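Long-range contacts in serine--tRNA ligase (Pyrococcus horikoshii, PDB 2DQ0), which catalyses the ATP-dependent attachment of serine to tRNA(Ser) and probably also charges tRNA(Sec) with serine: residues A[427-432]-A[440-445]; A[13-18]-A[25-30]. All coordinates share one frame; numbering follows the deposited sequence.

Contact 1: A[427-432]-A[440-445]; sequences TVRIPK and FKEIVP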
loop_
_atom_site.group_PDB
_atom_site.type_symbol
_atom_site.label_atom_id
_atom_site.label_comp_id
_atom_site.label_asym_id
_atom_site.label_seq_id
_atom_site.Cartn_x
_atom_site.Cartn_y
_atom_site.Cartn_z
ATOM N N THR A 427 -18.373 -7.649 -25.459
ATOM C CA THR A 427 -17.305 -8.610 -25.396
ATOM C C THR A 427 -16.012 -7.880 -25.665
ATOM O O THR A 427 -15.925 -7.054 -26.575
ATOM C CB THR A 427 -17.450 -9.661 -26.459
ATOM O OG1 THR A 427 -18.706 -10.321 -26.290
ATOM C CG2 THR A 427 -16.308 -10.668 -26.369
ATOM N N VAL A 428 -15.000 -8.193 -24.873
ATOM C CA VAL A 428 -13.714 -7.558 -25.029
ATOM C C VAL A 428 -12.680 -8.607 -25.348
ATOM O O VAL A 428 -12.477 -9.536 -24.583
ATOM C CB VAL A 428 -13.340 -6.798 -23.755
ATOM C CG1 VAL A 428 -11.846 -6.484 -23.740
ATOM C CG2 VAL A 428 -14.151 -5.528 -23.689
ATOM N N ARG A 429 -12.036 -8.460 -26.498
ATOM C CA ARG A 429 -11.020 -9.416 -26.913
ATOM C C ARG A 429 -9.710 -9.015 -26.276
ATOM O O ARG A 429 -9.397 -7.830 -26.200
ATOM C CB ARG A 429 -10.907 -9.451 -28.445
ATOM C CG ARG A 429 -12.167 -10.003 -29.104
ATOM C CD ARG A 429 -12.064 -10.069 -30.615
ATOM N NE ARG A 429 -11.621 -11.384 -31.074
ATOM C CZ ARG A 429 -11.426 -11.705 -32.350
ATOM N NH1 ARG A 429 -11.025 -12.926 -32.677
ATOM N NH2 ARG A 429 -11.627 -10.801 -33.301
ATOM N N ILE A 430 -8.953 -9.986 -25.781
ATOM C CA ILE A 430 -7.691 -9.628 -25.168
ATOM C C ILE A 430 -6.556 -9.954 -26.136
ATOM O O ILE A 430 -6.543 -11.001 -26.754
ATOM C CB ILE A 430 -7.524 -10.288 -23.732
ATOM C CG1 ILE A 430 -6.464 -11.356 -23.743
ATOM C CG2 ILE A 430 -8.837 -10.825 -23.215
ATOM C CD1 ILE A 430 -5.128 -10.778 -23.442
ATOM N N PRO A 431 -5.610 -9.017 -26.306
ATOM C CA PRO A 431 -4.444 -9.143 -27.196
ATOM C C PRO A 431 -3.739 -10.491 -27.058
ATOM O O PRO A 431 -3.436 -10.919 -25.946
ATOM C CB PRO A 431 -3.535 -7.999 -26.752
ATOM C CG PRO A 431 -4.492 -6.982 -26.198
ATOM C CD PRO A 431 -5.517 -7.804 -25.469
ATOM N N LYS A 432 -3.449 -11.131 -28.188
ATOM C CA LYS A 432 -2.788 -12.443 -28.208
ATOM C C LYS A 432 -1.541 -12.539 -27.302
ATOM O O LYS A 432 -1.322 -13.543 -26.644
ATOM C CB LYS A 432 -2.423 -12.824 -29.664
ATOM C CG LYS A 432 -3.598 -12.608 -30.645
ATOM C CD LYS A 432 -3.194 -12.676 -32.134
ATOM C CE LYS A 432 -4.290 -12.117 -33.079
ATOM N NZ LYS A 432 -5.515 -12.960 -33.187
ATOM N N PHE A 440 -7.728 -17.086 -20.719
ATOM C CA PHE A 440 -8.833 -16.738 -21.587
ATOM C C PHE A 440 -8.398 -15.792 -22.710
ATOM O O PHE A 440 -7.432 -15.072 -22.561
ATOM C CB PHE A 440 -9.917 -16.109 -20.739
ATOM C CG PHE A 440 -9.453 -14.910 -19.953
ATOM C CD1 PHE A 440 -9.451 -13.638 -20.527
ATOM C CD2 PHE A 440 -9.075 -15.043 -18.616
ATOM C CE1 PHE A 440 -9.086 -12.520 -19.767
ATOM C CE2 PHE A 440 -8.708 -13.927 -17.847
ATOM C CZ PHE A 440 -8.712 -12.665 -18.414
ATOM N N LYS A 441 -9.115 -15.792 -23.832
ATOM C CA LYS A 441 -8.758 -14.925 -24.962
ATOM C C LYS A 441 -9.672 -13.713 -25.087
ATOM O O LYS A 441 -9.366 -12.756 -25.796
ATOM C CB LYS A 441 -8.792 -15.712 -26.269
ATOM C CG LYS A 441 -7.799 -16.872 -26.337
ATOM C CD LYS A 441 -7.804 -17.509 -27.712
ATOM C CE LYS A 441 -6.938 -18.748 -27.743
ATOM N NZ LYS A 441 -7.367 -19.733 -26.719
ATOM N N GLU A 442 -10.795 -13.747 -24.387
ATOM C CA GLU A 442 -11.719 -12.634 -24.424
ATOM C C GLU A 442 -12.524 -12.627 -23.136
ATOM O O GLU A 442 -12.478 -13.580 -22.354
ATOM C CB GLU A 442 -12.669 -12.783 -25.609
ATOM C CG GLU A 442 -13.341 -14.156 -25.687
ATOM C CD GLU A 442 -14.420 -14.230 -26.760
ATOM O OE1 GLU A 442 -14.171 -13.753 -27.900
ATOM O OE2 GLU A 442 -15.512 -14.774 -26.464
ATOM N N ILE A 443 -13.248 -11.542 -22.900
ATOM C CA ILE A 443 -14.084 -11.467 -21.719
ATOM C C ILE A 443 -15.483 -11.172 -22.217
ATOM O O ILE A 443 -15.708 -10.167 -22.878
ATOM C CB ILE A 443 -13.629 -10.359 -20.733
ATOM C CG1 ILE A 443 -12.144 -10.552 -20.379
ATOM C CG2 ILE A 443 -14.500 -10.430 -19.468
ATOM C CD1 ILE A 443 -11.528 -9.419 -19.610
ATOM N N VAL A 444 -16.416 -12.062 -21.911
ATOM C CA VAL A 444 -17.786 -11.876 -22.360
ATOM C C VAL A 444 -18.700 -11.311 -21.286
ATOM O O VAL A 444 -18.480 -11.489 -20.084
ATOM C CB VAL A 444 -18.386 -13.214 -22.898
ATOM C CG1 VAL A 444 -17.398 -13.854 -23.845
ATOM C CG2 VAL A 444 -18.719 -14.172 -21.759
ATOM N N PRO A 445 -19.742 -10.600 -21.711
ATOM C CA PRO A 445 -20.682 -10.018 -20.756
ATOM C C PRO A 445 -21.366 -11.099 -19.952
ATOM O O PRO A 445 -21.510 -12.223 -20.423
ATOM C CB PRO A 445 -21.659 -9.250 -21.647
ATOM C CG PRO A 445 -21.551 -9.902 -22.935
ATOM C CD PRO A 445 -20.086 -10.204 -23.081
#
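I430 meets F440 through its CG2 methyl. The methyl approaches the edge of the ring, near the ring plane, and I430 CG2 lies 3.9 Å from F440 CE1. The phenyl group gets there because its CG sits between the backbone N and the carbonyl carbon (chi1 56°). The same methyl reaches I443: I430 CG2 is 4.4 Å from I443 CG1, a looser contact. Backbone bonds hold the two segments together. V428 and I443 form a hydrogen-bonded antiparallel pair, with V428 N to I443 O at 2.9 Å and I443 N to V428 O at 2.7 Å. Two residues along, I430 N donates to K441 O at 2.8 Å. R429 and E442 are the non-hydrogen-bonded pair. This is a small two-stranded antiparallel sheet near the C-terminus, and the connection between its strands carries helix 435-438. V428 and I443 point to one face, R429 and E442 to the other. The charged ends of R429 and E442 are not in contact, since R429 NE stays 4.7 Å from E442 OE1. At the far end T427 CG2 lies beside the E442 carboxyl group, 4.1 Å from E442 CD, while T427 OG1 comes 3.5 Å from P445 CD. An alanine in place of I430 would probably open a gap beside the F440 ring edge and lose the apolar contact with I443. W435, in the connection, ties both segments: its NE1 bonds to I430 O, and its ring makes a cation-pi contact with K441. The V428 and I443 face packs on the body of the protein. V428 rests on L418 of helix 410-420 and on L169. I443 also touches L169, and together with F440 it lies against helix 190-209.

Contact 2: A[13-18]-A[25-30]; sequences LVKNDL and EKVKWV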
loop_
_atom_site.group_PDB
_atom_site.type_symbol
_atom_site.label_atom_id
_atom_site.label_comp_id
_atom_site.label_asym_id
_atom_site.label_seq_id
_atom_site.Cartn_x
_atom_site.Cartn_y
_atom_site.Cartn_z
ATOM N N LEU A 13 19.900 32.394 -18.042
ATOM C CA LEU A 13 19.454 31.111 -18.564
ATOM C C LEU A 13 18.378 30.534 -17.655
ATOM O O LEU A 13 17.357 30.041 -18.126
ATOM C CB LEU A 13 20.630 30.140 -18.648
ATOM C CG LEU A 13 20.465 28.667 -19.057
ATOM C CD1 LEU A 13 19.827 27.893 -17.945
ATOM C CD2 LEU A 13 19.651 28.554 -20.319
ATOM N N VAL A 14 18.605 30.610 -16.351
ATOM C CA VAL A 14 17.649 30.079 -15.401
ATOM C C VAL A 14 16.390 30.957 -15.268
ATOM O O VAL A 14 15.282 30.443 -15.063
ATOM C CB VAL A 14 18.333 29.805 -14.019
ATOM C CG1 VAL A 14 19.295 30.898 -13.692
ATOM C CG2 VAL A 14 17.286 29.675 -12.923
ATOM N N LYS A 15 16.543 32.268 -15.411
ATOM C CA LYS A 15 15.380 33.146 -15.332
ATOM C C LYS A 15 14.465 32.929 -16.533
ATOM O O LYS A 15 13.244 32.854 -16.396
ATOM C CB LYS A 15 15.796 34.613 -15.308
ATOM C CG LYS A 15 16.534 35.035 -14.061
ATOM C CD LYS A 15 16.764 36.532 -14.056
ATOM C CE LYS A 15 17.491 36.948 -12.799
ATOM N NZ LYS A 15 17.416 38.408 -12.579
ATOM N N ASN A 16 15.057 32.840 -17.718
ATOM C CA ASN A 16 14.261 32.653 -18.921
ATOM C C ASN A 16 13.561 31.298 -18.945
ATOM O O ASN A 16 12.464 31.172 -19.506
ATOM C CB ASN A 16 15.121 32.816 -20.186
ATOM C CG ASN A 16 15.596 34.253 -20.395
ATOM O OD1 ASN A 16 14.941 35.210 -19.974
ATOM N ND2 ASN A 16 16.736 34.404 -21.064
ATOM N N ASP A 17 14.183 30.288 -18.338
ATOM C CA ASP A 17 13.571 28.969 -18.334
ATOM C C ASP A 17 12.365 29.027 -17.399
ATOM O O ASP A 17 11.294 28.490 -17.704
ATOM C CB ASP A 17 14.570 27.907 -17.875
ATOM C CG ASP A 17 14.333 26.551 -18.550
ATOM O OD1 ASP A 17 14.057 25.567 -17.839
ATOM O OD2 ASP A 17 14.428 26.469 -19.793
ATOM N N LEU A 18 12.552 29.701 -16.267
ATOM C CA LEU A 18 11.496 29.882 -15.283
ATOM C C LEU A 18 10.297 30.516 -15.971
ATOM O O LEU A 18 9.149 30.202 -15.653
ATOM C CB LEU A 18 11.987 30.800 -14.177
ATOM C CG LEU A 18 12.257 30.196 -12.800
ATOM C CD1 LEU A 18 12.842 28.802 -12.913
ATOM C CD2 LEU A 18 13.176 31.131 -12.038
ATOM N N GLU A 25 6.667 33.822 -10.497
ATOM C CA GLU A 25 6.801 34.279 -9.130
ATOM C C GLU A 25 8.114 33.814 -8.511
ATOM O O GLU A 25 8.434 34.156 -7.375
ATOM C CB GLU A 25 5.575 33.829 -8.322
ATOM C CG GLU A 25 4.265 34.349 -8.956
ATOM C CD GLU A 25 3.051 34.312 -8.031
ATOM O OE1 GLU A 25 3.135 34.847 -6.902
ATOM O OE2 GLU A 25 2.005 33.765 -8.448
ATOM N N LYS A 26 8.893 33.060 -9.282
ATOM C CA LYS A 26 10.176 32.554 -8.808
ATOM C C LYS A 26 11.379 33.093 -9.566
ATOM O O LYS A 26 12.515 32.723 -9.278
ATOM C CB LYS A 26 10.199 31.024 -8.844
ATOM C CG LYS A 26 9.491 30.393 -7.670
ATOM C CD LYS A 26 9.449 28.884 -7.784
ATOM C CE LYS A 26 8.819 28.287 -6.545
ATOM N NZ LYS A 26 8.738 26.818 -6.617
ATOM N N VAL A 27 11.150 33.960 -10.537
ATOM C CA VAL A 27 12.276 34.523 -11.265
ATOM C C VAL A 27 13.078 35.398 -10.284
ATOM O O VAL A 27 14.308 35.363 -10.267
ATOM C CB VAL A 27 11.801 35.368 -12.483
ATOM C CG1 VAL A 27 11.119 36.643 -12.015
ATOM C CG2 VAL A 27 12.972 35.691 -13.371
ATOM N N LYS A 28 12.368 36.144 -9.442
ATOM C CA LYS A 28 12.998 37.024 -8.463
ATOM C C LYS A 28 13.934 36.301 -7.500
ATOM O O LYS A 28 14.626 36.930 -6.704
ATOM C CB LYS A 28 11.932 37.760 -7.645
ATOM C CG LYS A 28 11.040 36.857 -6.812
ATOM C CD LYS A 28 10.243 37.666 -5.805
ATOM C CE LYS A 28 9.066 36.884 -5.252
ATOM N NZ LYS A 28 8.052 36.615 -6.313
ATOM N N TRP A 29 13.952 34.979 -7.577
ATOM C CA TRP A 29 14.791 34.168 -6.700
ATOM C C TRP A 29 16.237 34.075 -7.169
ATOM O O TRP A 29 17.150 33.935 -6.362
ATOM C CB TRP A 29 14.225 32.754 -6.607
ATOM C CG TRP A 29 13.112 32.568 -5.646
ATOM C CD1 TRP A 29 12.527 33.515 -4.856
ATOM C CD2 TRP A 29 12.489 31.328 -5.315
ATOM N NE1 TRP A 29 11.583 32.938 -4.044
ATOM C CE2 TRP A 29 11.537 31.595 -4.307
ATOM C CE3 TRP A 29 12.648 30.011 -5.771
ATOM C CZ2 TRP A 29 10.747 30.594 -3.746
ATOM C CZ3 TRP A 29 11.862 29.013 -5.210
ATOM C CH2 TRP A 29 10.924 29.312 -4.208
ATOM N N VAL A 30 16.439 34.124 -8.481
ATOM C CA VAL A 30 17.780 34.028 -9.030
ATOM C C VAL A 30 18.688 35.100 -8.443
ATOM O O VAL A 30 19.836 34.827 -8.086
ATOM C CB VAL A 30 17.756 34.176 -10.538
ATOM C CG1 VAL A 30 19.158 33.935 -11.116
ATOM C CG2 VAL A 30 16.750 33.211 -11.110
#
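K15 lays its aliphatic chain across V27 and V30. K15 CB touches V27 CG2 at 3.6 Å, and the two side chains cross at about a right angle. Further out, K15 CG lies 3.5 Å from V30 CG2, and K15 CE lies 3.6 Å from V30 CB. With CD and CE stretched out straight (chi2 -173°, chi3 179°), the K15 methylenes run slantwise over V30. Its NZ goes past the contact to a salt bridge with D31, so the amine is paired just beyond the second segment. V14 flanks V30 in the same interface, with V14 CG1 4.0 Å from V30 CG1. The V14 and V30 side chains come from opposing sides and overlap alongside. The contact packs helix 11-21 against the start of helix 28-65, one of the two long helices of the N-terminal tRNA-binding arm. The end of helix 11-21 and a short connection lead into the second segment; no hydrogen bond crosses between the segments. L18 closes the other end. L18 CD2 sits against the backbone, 3.6 Å from V27 CA, and L18 CD2 is 4.2 Å from V30 CG2. V30 is thus touched by V14, K15 and L18. K26 turns off from helix 11-21, and its CG sits over one face of the W29 ring, toward the rim. K26 NZ bonds to Y350 OH and R105 O, while W29 meets Y102 edge-to-face.

Contact 2 comes first in the chain and is complete well before contact 1 begins, and the two lie on opposite sides of the chain's centre. Their centres are 52 Å apart, and their nearest atoms are about 38 Å apart, so they do not touch. Contact 2 belongs to the N-terminal domain at the root of the coiled-coil arm. Contact 1 joins the last strands of the chain, centred 34 Å from the middle. Neither contact forms part of the pocket that holds the seryl-adenylate analogue. Contact 1 packs on helix 410-420, whose first turn falls within the sequence span of pocket residues. Contact 2 reaches the catalytic core through K26 and Y350.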